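Local coordinates for surface glycoprotein (Trypanosoma brucei, PDB 5KLH) that probably serves as a surface sensor of the insect-stage trypanosome, its bilobed ectodomain, the part described here, belonging to a transmembrane protein, at residues 111-116 / 140-145; 91-96 / 151-156; 174-179 / 203-208. All blocks are in the same frame, centred on the assembly; numbering follows the deposited sequence.

Contact 1. Residues 111-116 / 140-145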
loop_
_atom_site.group_PDB
_atom_site.type_symbol
_atom_site.label_atom_id
_atom_site.label_comp_id
_atom_site.label_asym_id
_atom_site.label_seq_id
_atom_site.Cartn_x
_atom_site.Cartn_y
_atom_site.Cartn_z
ATOM N N ARG A 111 -7.478 32.137 -15.602
ATOM C CA ARG A 111 -8.049 31.462 -16.759
ATOM C C ARG A 111 -7.047 31.142 -17.878
ATOM O O ARG A 111 -7.326 30.327 -18.756
ATOM C CB ARG A 111 -9.195 32.318 -17.322
ATOM C CG ARG A 111 -10.265 32.683 -16.304
ATOM C CD ARG A 111 -11.659 32.646 -16.939
ATOM N NE ARG A 111 -11.971 31.327 -17.499
ATOM C CZ ARG A 111 -12.779 30.435 -16.931
ATOM N NH1 ARG A 111 -13.383 30.714 -15.782
ATOM N NH2 ARG A 111 -12.995 29.262 -17.516
ATOM N N LYS A 112 -5.885 31.780 -17.841
ATOM C CA LYS A 112 -4.921 31.708 -18.938
ATOM C C LYS A 112 -3.510 31.339 -18.450
ATOM O O LYS A 112 -2.512 31.549 -19.142
ATOM C CB LYS A 112 -4.902 33.053 -19.678
ATOM C CG LYS A 112 -4.425 32.981 -21.114
ATOM C CD LYS A 112 -4.448 34.355 -21.768
ATOM C CE LYS A 112 -3.105 34.670 -22.404
ATOM N NZ LYS A 112 -2.740 33.627 -23.402
ATOM N N CYS A 113 -3.423 30.779 -17.254
ATOM C CA CYS A 113 -2.119 30.460 -16.688
ATOM C C CYS A 113 -1.526 29.168 -17.267
ATOM O O CYS A 113 -2.231 28.379 -17.905
ATOM C CB CYS A 113 -2.233 30.351 -15.170
ATOM S SG CYS A 113 -3.289 28.997 -14.654
ATOM N N ASP A 114 -0.229 28.956 -17.031
ATOM C CA ASP A 114 0.407 27.680 -17.349
ATOM C C ASP A 114 1.352 27.281 -16.228
ATOM O O ASP A 114 1.750 28.117 -15.419
ATOM C CB ASP A 114 1.154 27.756 -18.685
ATOM C CG ASP A 114 2.342 28.691 -18.632
ATOM O OD1 ASP A 114 3.376 28.317 -18.032
ATOM O OD2 ASP A 114 2.236 29.807 -19.185
ATOM N N CYS A 115 1.716 26.003 -16.188
ATOM C CA CYS A 115 2.598 25.492 -15.141
ATOM C C CYS A 115 4.006 25.176 -15.612
ATOM O O CYS A 115 4.647 24.281 -15.059
ATOM C CB CYS A 115 2.018 24.216 -14.535
ATOM S SG CYS A 115 0.405 24.387 -13.811
ATOM N N GLN A 116 4.498 25.893 -16.616
ATOM C CA GLN A 116 5.780 25.525 -17.206
ATOM C C GLN A 116 6.924 25.450 -16.201
ATOM O O GLN A 116 7.684 24.484 -16.210
ATOM C CB GLN A 116 6.139 26.491 -18.334
ATOM C CG GLN A 116 5.310 26.267 -19.589
ATOM C CD GLN A 116 5.885 26.979 -20.792
ATOM O OE1 GLN A 116 7.043 26.762 -21.157
ATOM N NE2 GLN A 116 5.080 27.829 -21.418
ATOM N N CYS A 140 2.136 23.188 -21.250
ATOM C CA CYS A 140 1.623 22.832 -19.922
ATOM C C CYS A 140 0.605 23.847 -19.381
ATOM O O CYS A 140 0.829 24.452 -18.329
ATOM C CB CYS A 140 2.792 22.685 -18.946
ATOM S SG CYS A 140 2.394 21.837 -17.411
ATOM N N ARG A 141 -0.490 24.033 -20.118
ATOM C CA ARG A 141 -1.549 24.978 -19.745
ATOM C C ARG A 141 -2.412 24.400 -18.644
ATOM O O ARG A 141 -2.383 23.196 -18.409
ATOM C CB ARG A 141 -2.446 25.321 -20.940
ATOM C CG ARG A 141 -1.732 25.815 -22.193
ATOM C CD ARG A 141 -2.765 26.215 -23.253
ATOM N NE ARG A 141 -2.215 26.283 -24.608
ATOM C CZ ARG A 141 -1.504 27.304 -25.082
ATOM N NH1 ARG A 141 -1.232 28.348 -24.306
ATOM N NH2 ARG A 141 -1.052 27.279 -26.330
ATOM N N LEU A 142 -3.196 25.258 -18.000
ATOM C CA LEU A 142 -4.118 24.830 -16.952
ATOM C C LEU A 142 -4.924 23.623 -17.396
ATOM O O LEU A 142 -5.526 23.635 -18.470
ATOM C CB LEU A 142 -5.056 25.977 -16.572
ATOM C CG LEU A 142 -6.051 25.699 -15.454
ATOM C CD1 LEU A 142 -5.314 25.282 -14.214
ATOM C CD2 LEU A 142 -6.901 26.933 -15.174
ATOM N N GLY A 143 -4.906 22.569 -16.583
ATOM C CA GLY A 143 -5.725 21.401 -16.844
ATOM C C GLY A 143 -5.045 20.319 -17.663
ATOM O O GLY A 143 -5.575 19.208 -17.780
ATOM N N GLU A 144 -3.877 20.626 -18.227
ATOM C CA GLU A 144 -3.169 19.655 -19.060
ATOM C C GLU A 144 -2.375 18.634 -18.251
ATOM O O GLU A 144 -1.857 18.933 -17.175
ATOM C CB GLU A 144 -2.216 20.363 -20.037
ATOM C CG GLU A 144 -2.901 21.215 -21.077
ATOM C CD GLU A 144 -2.021 21.462 -22.282
ATOM O OE1 GLU A 144 -1.145 22.342 -22.215
ATOM O OE2 GLU A 144 -2.203 20.766 -23.301
ATOM N N LYS A 145 -2.292 17.419 -18.784
ATOM C CA LYS A 145 -1.345 16.428 -18.290
ATOM C C LYS A 145 -0.047 16.658 -19.040
ATOM O O LYS A 145 0.039 16.350 -20.231
ATOM C CB LYS A 145 -1.851 15.002 -18.516
ATOM C CG LYS A 145 -3.270 14.763 -18.022
ATOM C CD LYS A 145 -3.342 14.928 -16.521
ATOM C CE LYS A 145 -4.768 14.794 -15.990
ATOM N NZ LYS A 145 -4.818 14.996 -14.502
#
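Cys-115 and Cys-140 meet across this contact without being joined: three half-cystines from three different disulfides gather here, and each is bonded outside the two segments, Cys-113 to Cys-106, Cys-115 to Cys-101 and Cys-140 to Cys-146. Such clustering shows how disulfides can cross-link loops that lack regular strands. The sulfur of Cys-140 stands anti to its own backbone N (chi1 -164°), which carries it alongside Cys-115, SG to CB 3.8 Å. Cys-113 SG packs on Leu-142 CB at 4.0 Å.

The backbones join in a single bridge, Asp-114 with Arg-141. Cys-115 N donates to Cys-140 O at 2.8 Å in a nearly straight bond of 171°, whereas Leu-142 N reaches Cys-113 O less directly, at 3.3 Å and 150°. Each segment is also braced internally. Asp-114 OD1 accepts from Gln-116 N at 3.0 Å through its anti lone pair, forming an Asx turn at the helix start, where Cys-115 is the N-cap. Glu-144 OE1 likewise takes Arg-141 N, at 2.8 Å, across a type II turn in which Gly-143 adopts a positive phi.

Phe-99, on strand 85-100, touches both Cys-115 and Cys-140, so the two loops pack against the end of that strand, with helix 116-128 starting from one and strand 145-164 from the other.

Contact 2. Residues 91-96 / 151-156; sequences LHATRE and QEVYLS
Strands 85-100 and 145-164 form a long antiparallel ribbon leading from the main sheet to the disulfide-rich part of the bilobed ectodomain, and here they pair with His-92 opposite Tyr-154 and Thr-94 opposite Glu-152. The axes of strands 92-96 and 151-156 run at 147° to each other. Ala-93 with Val-153 and Arg-95 with Gln-151 are the hydrogen-bonded pairs, as in the bond from Val-153 N to Ala-93 O, 3.0 Å.

On the face carrying His-92, polar groups converge on one carboxylate oxygen. Glu-152 folds over toward the neighbouring strand through a bend at chi2 (-65°), and its OE1 accepts from His-92 NE2 at 2.6 Å and from Thr-94 OG1 at 2.8 Å. The histidine bond is short but bent, 142° at the hydrogen: it leaves in the ring plane and meets the oxygen on the anti side, somewhat out of the carboxylate plane; the threonine uses the syn lone pair. Two grips on OE1 and a water joining OE2 to Thr-94 OG1 should limit the rotation of the carboxylate. Next to it, His-92 CD2 sits 3.5 Å from Tyr-154 CE2, over one face of the phenol ring.

On the opposite face, Val-153 CG2 touches Ala-93 CB at 3.9 Å, while its CG1 lies over a face of the Arg-95 guanidinium, 4.0 Å from NH2; Tyr-190 of strand 189-191 touches both Arg-95 and Val-153. Hydrogen-bonded and non-hydrogen-bonded pairs thus follow one another in the regular register of an antiparallel beta ribbon, here in the two strands that link the lobes.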
loop_
_atom_site.group_PDB
_atom_site.type_symbol
_atom_site.label_atom_id
_atom_site.label_comp_id
_atom_site.label_asym_id
_atom_site.label_seq_id
_atom_site.Cartn_x
_atom_site.Cartn_y
_atom_site.Cartn_z
ATOM N N LEU A 91 4.427 -9.043 -11.045
ATOM C CA LEU A 91 5.822 -9.184 -10.595
ATOM C C LEU A 91 6.619 -7.916 -10.821
ATOM O O LEU A 91 7.531 -7.588 -10.055
ATOM C CB LEU A 91 6.493 -10.337 -11.316
ATOM C CG LEU A 91 5.926 -11.706 -10.963
ATOM C CD1 LEU A 91 6.406 -12.733 -11.968
ATOM C CD2 LEU A 91 6.340 -12.088 -9.559
ATOM N N HIS A 92 6.260 -7.207 -11.884
ATOM C CA HIS A 92 6.928 -5.970 -12.248
ATOM C C HIS A 92 5.891 -4.943 -12.627
ATOM O O HIS A 92 4.945 -5.250 -13.343
ATOM C CB HIS A 92 7.896 -6.196 -13.413
ATOM C CG HIS A 92 8.243 -4.941 -14.148
ATOM N ND1 HIS A 92 7.810 -4.687 -15.434
ATOM C CD2 HIS A 92 8.957 -3.855 -13.766
ATOM C CE1 HIS A 92 8.249 -3.498 -15.814
ATOM N NE2 HIS A 92 8.955 -2.979 -14.826
ATOM N N ALA A 93 6.062 -3.716 -12.163
ATOM C CA ALA A 93 5.183 -2.645 -12.587
ATOM C C ALA A 93 5.991 -1.459 -13.065
ATOM O O ALA A 93 7.105 -1.203 -12.591
ATOM C CB ALA A 93 4.239 -2.232 -11.453
ATOM N N THR A 94 5.418 -0.752 -14.027
ATOM C CA THR A 94 5.960 0.502 -14.494
ATOM C C THR A 94 5.144 1.615 -13.871
ATOM O O THR A 94 4.022 1.885 -14.294
ATOM C CB THR A 94 5.914 0.592 -16.011
ATOM O OG1 THR A 94 6.669 -0.493 -16.566
ATOM C CG2 THR A 94 6.492 1.911 -16.484
ATOM N N ARG A 95 5.700 2.241 -12.845
ATOM C CA ARG A 95 4.972 3.255 -12.099
ATOM C C ARG A 95 5.111 4.609 -12.785
ATOM O O ARG A 95 6.224 5.084 -13.008
ATOM C CB ARG A 95 5.490 3.305 -10.657
ATOM C CG ARG A 95 4.605 4.045 -9.676
ATOM C CD ARG A 95 5.348 4.296 -8.361
ATOM N NE ARG A 95 5.483 3.094 -7.533
ATOM C CZ ARG A 95 6.374 2.949 -6.550
ATOM N NH1 ARG A 95 7.237 3.917 -6.270
ATOM N NH2 ARG A 95 6.414 1.825 -5.849
ATOM N N GLU A 96 3.984 5.219 -13.137
ATOM C CA GLU A 96 3.999 6.522 -13.786
ATOM C C GLU A 96 3.479 7.581 -12.825
ATOM O O GLU A 96 2.341 7.487 -12.358
ATOM C CB GLU A 96 3.151 6.501 -15.066
ATOM C CG GLU A 96 3.575 5.435 -16.073
ATOM C CD GLU A 96 2.702 5.405 -17.322
ATOM O OE1 GLU A 96 1.751 6.213 -17.421
ATOM O OE2 GLU A 96 2.980 4.569 -18.210
ATOM N N GLN A 151 9.206 4.996 -13.236
ATOM C CA GLN A 151 10.107 4.169 -12.447
ATOM C C GLN A 151 9.730 2.705 -12.598
ATOM O O GLN A 151 8.548 2.366 -12.626
ATOM C CB GLN A 151 10.079 4.576 -10.969
ATOM C CG GLN A 151 10.593 5.987 -10.684
ATOM C CD GLN A 151 12.112 6.093 -10.680
ATOM O OE1 GLN A 151 12.823 5.150 -11.034
ATOM N NE2 GLN A 151 12.616 7.257 -10.269
ATOM N N GLU A 152 10.735 1.841 -12.715
ATOM C CA GLU A 152 10.493 0.399 -12.781
ATOM C C GLU A 152 10.639 -0.232 -11.408
ATOM O O GLU A 152 11.663 -0.048 -10.740
ATOM C CB GLU A 152 11.458 -0.275 -13.773
ATOM C CG GLU A 152 11.515 0.388 -15.146
ATOM C CD GLU A 152 10.209 0.307 -15.926
ATOM O OE1 GLU A 152 9.314 -0.496 -15.578
ATOM O OE2 GLU A 152 10.081 1.062 -16.912
ATOM N N VAL A 153 9.607 -0.956 -10.982
ATOM C CA VAL A 153 9.603 -1.598 -9.670
ATOM C C VAL A 153 9.212 -3.070 -9.742
ATOM O O VAL A 153 8.513 -3.503 -10.674
ATOM C CB VAL A 153 8.649 -0.884 -8.709
ATOM C CG1 VAL A 153 9.053 0.573 -8.600
ATOM C CG2 VAL A 153 7.212 -0.972 -9.216
ATOM N N TYR A 154 9.659 -3.834 -8.748
ATOM C CA TYR A 154 9.400 -5.268 -8.717
ATOM C C TYR A 154 8.848 -5.686 -7.367
ATOM O O TYR A 154 9.413 -5.340 -6.319
ATOM C CB TYR A 154 10.663 -6.052 -9.036
ATOM C CG TYR A 154 11.230 -5.722 -10.392
ATOM C CD1 TYR A 154 12.069 -4.637 -10.568
ATOM C CD2 TYR A 154 10.900 -6.487 -11.509
ATOM C CE1 TYR A 154 12.590 -4.331 -11.811
ATOM C CE2 TYR A 154 11.418 -6.179 -12.761
ATOM C CZ TYR A 154 12.246 -5.102 -12.903
ATOM O OH TYR A 154 12.754 -4.803 -14.152
ATOM N N LEU A 155 7.762 -6.442 -7.393
ATOM C CA LEU A 155 7.110 -6.899 -6.173
ATOM C C LEU A 155 8.040 -7.705 -5.270
ATOM O O LEU A 155 8.681 -8.663 -5.721
ATOM C CB LEU A 155 5.898 -7.755 -6.525
ATOM C CG LEU A 155 5.052 -8.214 -5.344
ATOM C CD1 LEU A 155 4.389 -7.022 -4.665
ATOM C CD2 LEU A 155 4.012 -9.182 -5.865
ATOM N N SER A 156 8.074 -7.329 -3.993
ATOM C CA SER A 156 8.925 -7.981 -3.005
ATOM C C SER A 156 8.121 -8.416 -1.787
ATOM O O SER A 156 8.396 -9.453 -1.190
ATOM C CB SER A 156 10.041 -7.045 -2.580
ATOM O OG SER A 156 10.848 -7.658 -1.593
HETATM O O HOH W 1 8.736 -9.428 -8.398
HETATM O O HOH W 2 8.536 0.136 -18.993
#

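Contact 3. Residues 174-179 / 203-208; sequences TQYQSA and YSEGDP
This is a light, partly water-mediated contact between the loop following strand 170-172 and the end of strand 197-204, where Glu-205 approaches Tyr-176 and Tyr-203 meets Ala-179. It illustrates how a loop can lie against the end of a sheet strand through a few touches and one water. Glu-205 runs out extended beyond CG (chi2 -169°), which brings OE2 to the edge of the Tyr-176 ring, in its plane and 3.8 Å from CD1. Carboxylate and ring are turned 79° apart, and the slightly positive ring edge would probably suit the acid. OE2 also takes a hydrogen bond from Ser-173 OG and another from a water, which in turn accepts from Gln-175 N at 3.1 Å. The phenol oxygen of Tyr-176 is engaged by Arg-214.

The second touch is apolar: Ala-179 CB rests 3.7 Å from Tyr-203 CD1. At the end of the strand, a type I turn from Ser-204 to Asp-207, closed by Asp-207 N to Ser-204 O at 3.0 Å, leads into helix 208-215, and Asp-207 N-caps it by accepting from Phe-209 N.

Phe-209 stacks on Tyr-203 and touches Ala-179, while Ile-210 meets Tyr-176, Ala-179 and Tyr-203; the contact thus lies between helix 208-215 and strand 145-164, whose Val-161 touches both Tyr-176 and Glu-205.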
loop_
_atom_site.group_PDB
_atom_site.type_symbol
_atom_site.label_atom_id
_atom_site.label_comp_id
_atom_site.label_asym_id
_atom_site.label_seq_id
_atom_site.Cartn_x
_atom_site.Cartn_y
_atom_site.Cartn_z
ATOM N N THR A 174 -13.011 -5.918 1.401
ATOM C CA THR A 174 -13.542 -5.113 0.318
ATOM C C THR A 174 -12.828 -3.770 0.236
ATOM O O THR A 174 -12.461 -3.306 -0.845
ATOM C CB THR A 174 -15.051 -4.863 0.514
ATOM O OG1 THR A 174 -15.740 -6.117 0.527
ATOM C CG2 THR A 174 -15.590 -3.996 -0.593
ATOM N N GLN A 175 -12.609 -3.153 1.389
ATOM C CA GLN A 175 -12.115 -1.789 1.419
ATOM C C GLN A 175 -10.590 -1.725 1.298
ATOM O O GLN A 175 -10.037 -0.818 0.669
ATOM C CB GLN A 175 -12.565 -1.097 2.700
ATOM C CG GLN A 175 -12.361 0.405 2.669
ATOM C CD GLN A 175 -13.064 1.034 1.484
ATOM O OE1 GLN A 175 -14.279 0.981 1.384
ATOM N NE2 GLN A 175 -12.292 1.609 0.558
ATOM N N TYR A 176 -9.898 -2.687 1.887
ATOM C CA TYR A 176 -8.438 -2.635 1.869
ATOM C C TYR A 176 -7.863 -3.669 0.922
ATOM O O TYR A 176 -7.963 -4.870 1.184
ATOM C CB TYR A 176 -7.882 -2.852 3.280
ATOM C CG TYR A 176 -8.251 -1.769 4.264
ATOM C CD1 TYR A 176 -9.422 -1.850 5.018
ATOM C CD2 TYR A 176 -7.437 -0.658 4.431
ATOM C CE1 TYR A 176 -9.753 -0.847 5.909
ATOM C CE2 TYR A 176 -7.769 0.345 5.317
ATOM C CZ TYR A 176 -8.919 0.236 6.055
ATOM O OH TYR A 176 -9.260 1.228 6.936
ATOM N N GLN A 177 -7.253 -3.214 -0.173
ATOM C CA GLN A 177 -6.627 -4.121 -1.127
ATOM C C GLN A 177 -5.151 -4.277 -0.781
ATOM O O GLN A 177 -4.442 -5.069 -1.388
ATOM C CB GLN A 177 -6.798 -3.620 -2.565
ATOM C CG GLN A 177 -8.221 -3.790 -3.148
ATOM C CD GLN A 177 -8.989 -2.480 -3.232
ATOM O OE1 GLN A 177 -8.593 -1.478 -2.643
ATOM N NE2 GLN A 177 -10.088 -2.481 -3.977
ATOM N N SER A 178 -4.695 -3.470 0.174
ATOM C CA SER A 178 -3.378 -3.630 0.779
ATOM C C SER A 178 -3.437 -3.144 2.216
ATOM O O SER A 178 -4.313 -2.336 2.563
ATOM C CB SER A 178 -2.310 -2.852 -0.009
ATOM O OG SER A 178 -1.051 -2.897 0.666
ATOM N N ALA A 179 -2.515 -3.630 3.047
ATOM C CA ALA A 179 -2.387 -3.097 4.402
ATOM C C ALA A 179 -1.623 -1.790 4.414
ATOM O O ALA A 179 -1.680 -1.054 5.401
ATOM C CB ALA A 179 -1.699 -4.106 5.327
ATOM N N TYR A 203 -3.039 -9.485 6.988
ATOM C CA TYR A 203 -3.519 -8.771 8.173
ATOM C C TYR A 203 -5.021 -8.861 8.302
ATOM O O TYR A 203 -5.738 -9.102 7.309
ATOM C CB TYR A 203 -3.139 -7.287 8.109
ATOM C CG TYR A 203 -1.668 -7.040 8.276
ATOM C CD1 TYR A 203 -0.808 -7.159 7.202
ATOM C CD2 TYR A 203 -1.138 -6.696 9.518
ATOM C CE1 TYR A 203 0.566 -6.947 7.359
ATOM C CE2 TYR A 203 0.217 -6.483 9.684
ATOM C CZ TYR A 203 1.064 -6.614 8.598
ATOM O OH TYR A 203 2.426 -6.407 8.748
ATOM N N SER A 204 -5.517 -8.610 9.509
ATOM C CA SER A 204 -6.943 -8.357 9.673
ATOM C C SER A 204 -7.183 -6.852 9.553
ATOM O O SER A 204 -6.287 -6.057 9.842
ATOM C CB SER A 204 -7.468 -8.901 11.010
ATOM O OG SER A 204 -6.954 -8.171 12.115
ATOM N N GLU A 205 -8.374 -6.477 9.089
ATOM C CA GLU A 205 -8.739 -5.077 8.902
ATOM C C GLU A 205 -8.506 -4.210 10.123
ATOM O O GLU A 205 -8.129 -3.051 9.993
ATOM C CB GLU A 205 -10.221 -4.940 8.503
ATOM C CG GLU A 205 -10.514 -5.180 7.065
ATOM C CD GLU A 205 -11.930 -4.767 6.693
ATOM O OE1 GLU A 205 -12.833 -4.784 7.574
ATOM O OE2 GLU A 205 -12.146 -4.464 5.509
ATOM N N GLY A 206 -8.786 -4.745 11.307
ATOM C CA GLY A 206 -8.651 -3.940 12.510
ATOM C C GLY A 206 -7.249 -3.900 13.099
ATOM O O GLY A 206 -7.060 -3.382 14.206
ATOM N N ASP A 207 -6.257 -4.420 12.377
ATOM C CA ASP A 207 -4.892 -4.416 12.925
ATOM C C ASP A 207 -4.364 -3.010 13.139
ATOM O O ASP A 207 -4.594 -2.130 12.321
ATOM C CB ASP A 207 -3.931 -5.169 12.011
ATOM C CG ASP A 207 -2.664 -5.555 12.726
ATOM O OD1 ASP A 207 -2.661 -6.654 13.309
ATOM O OD2 ASP A 207 -1.680 -4.768 12.690
ATOM N N PRO A 208 -3.624 -2.790 14.236
ATOM C CA PRO A 208 -3.068 -1.454 14.454
ATOM C C PRO A 208 -2.083 -1.027 13.363
ATOM O O PRO A 208 -1.867 0.168 13.163
ATOM C CB PRO A 208 -2.360 -1.603 15.806
ATOM C CG PRO A 208 -3.200 -2.619 16.533
ATOM C CD PRO A 208 -3.517 -3.634 15.442
HETATM O O HOH W 3 -13.934 -4.564 3.788
#

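How the contacts relate
From the N terminus, the chain first reaches contact 2 at residues 91-96 on strand 85-100, then passes through the cystine-rich loop to 111-116. Helix 116-128 and strand 132-135 follow before 140-145 closes contact 1, and the return along strand 145-164 to 151-156 closes contact 2. Contact 1 is therefore nested inside the loop of contact 2, although their centres are 30 Å apart. Contact 3 opens only afterwards, at 174-179, and closes at 203-208, in series with both. Contacts 2 and 3 reach one sheet, in which strands 145-164 and 197-204 are neighbours; contact 1 joins the loops before helix 116-128 and strand 145-164 in the remote disulfide-rich region.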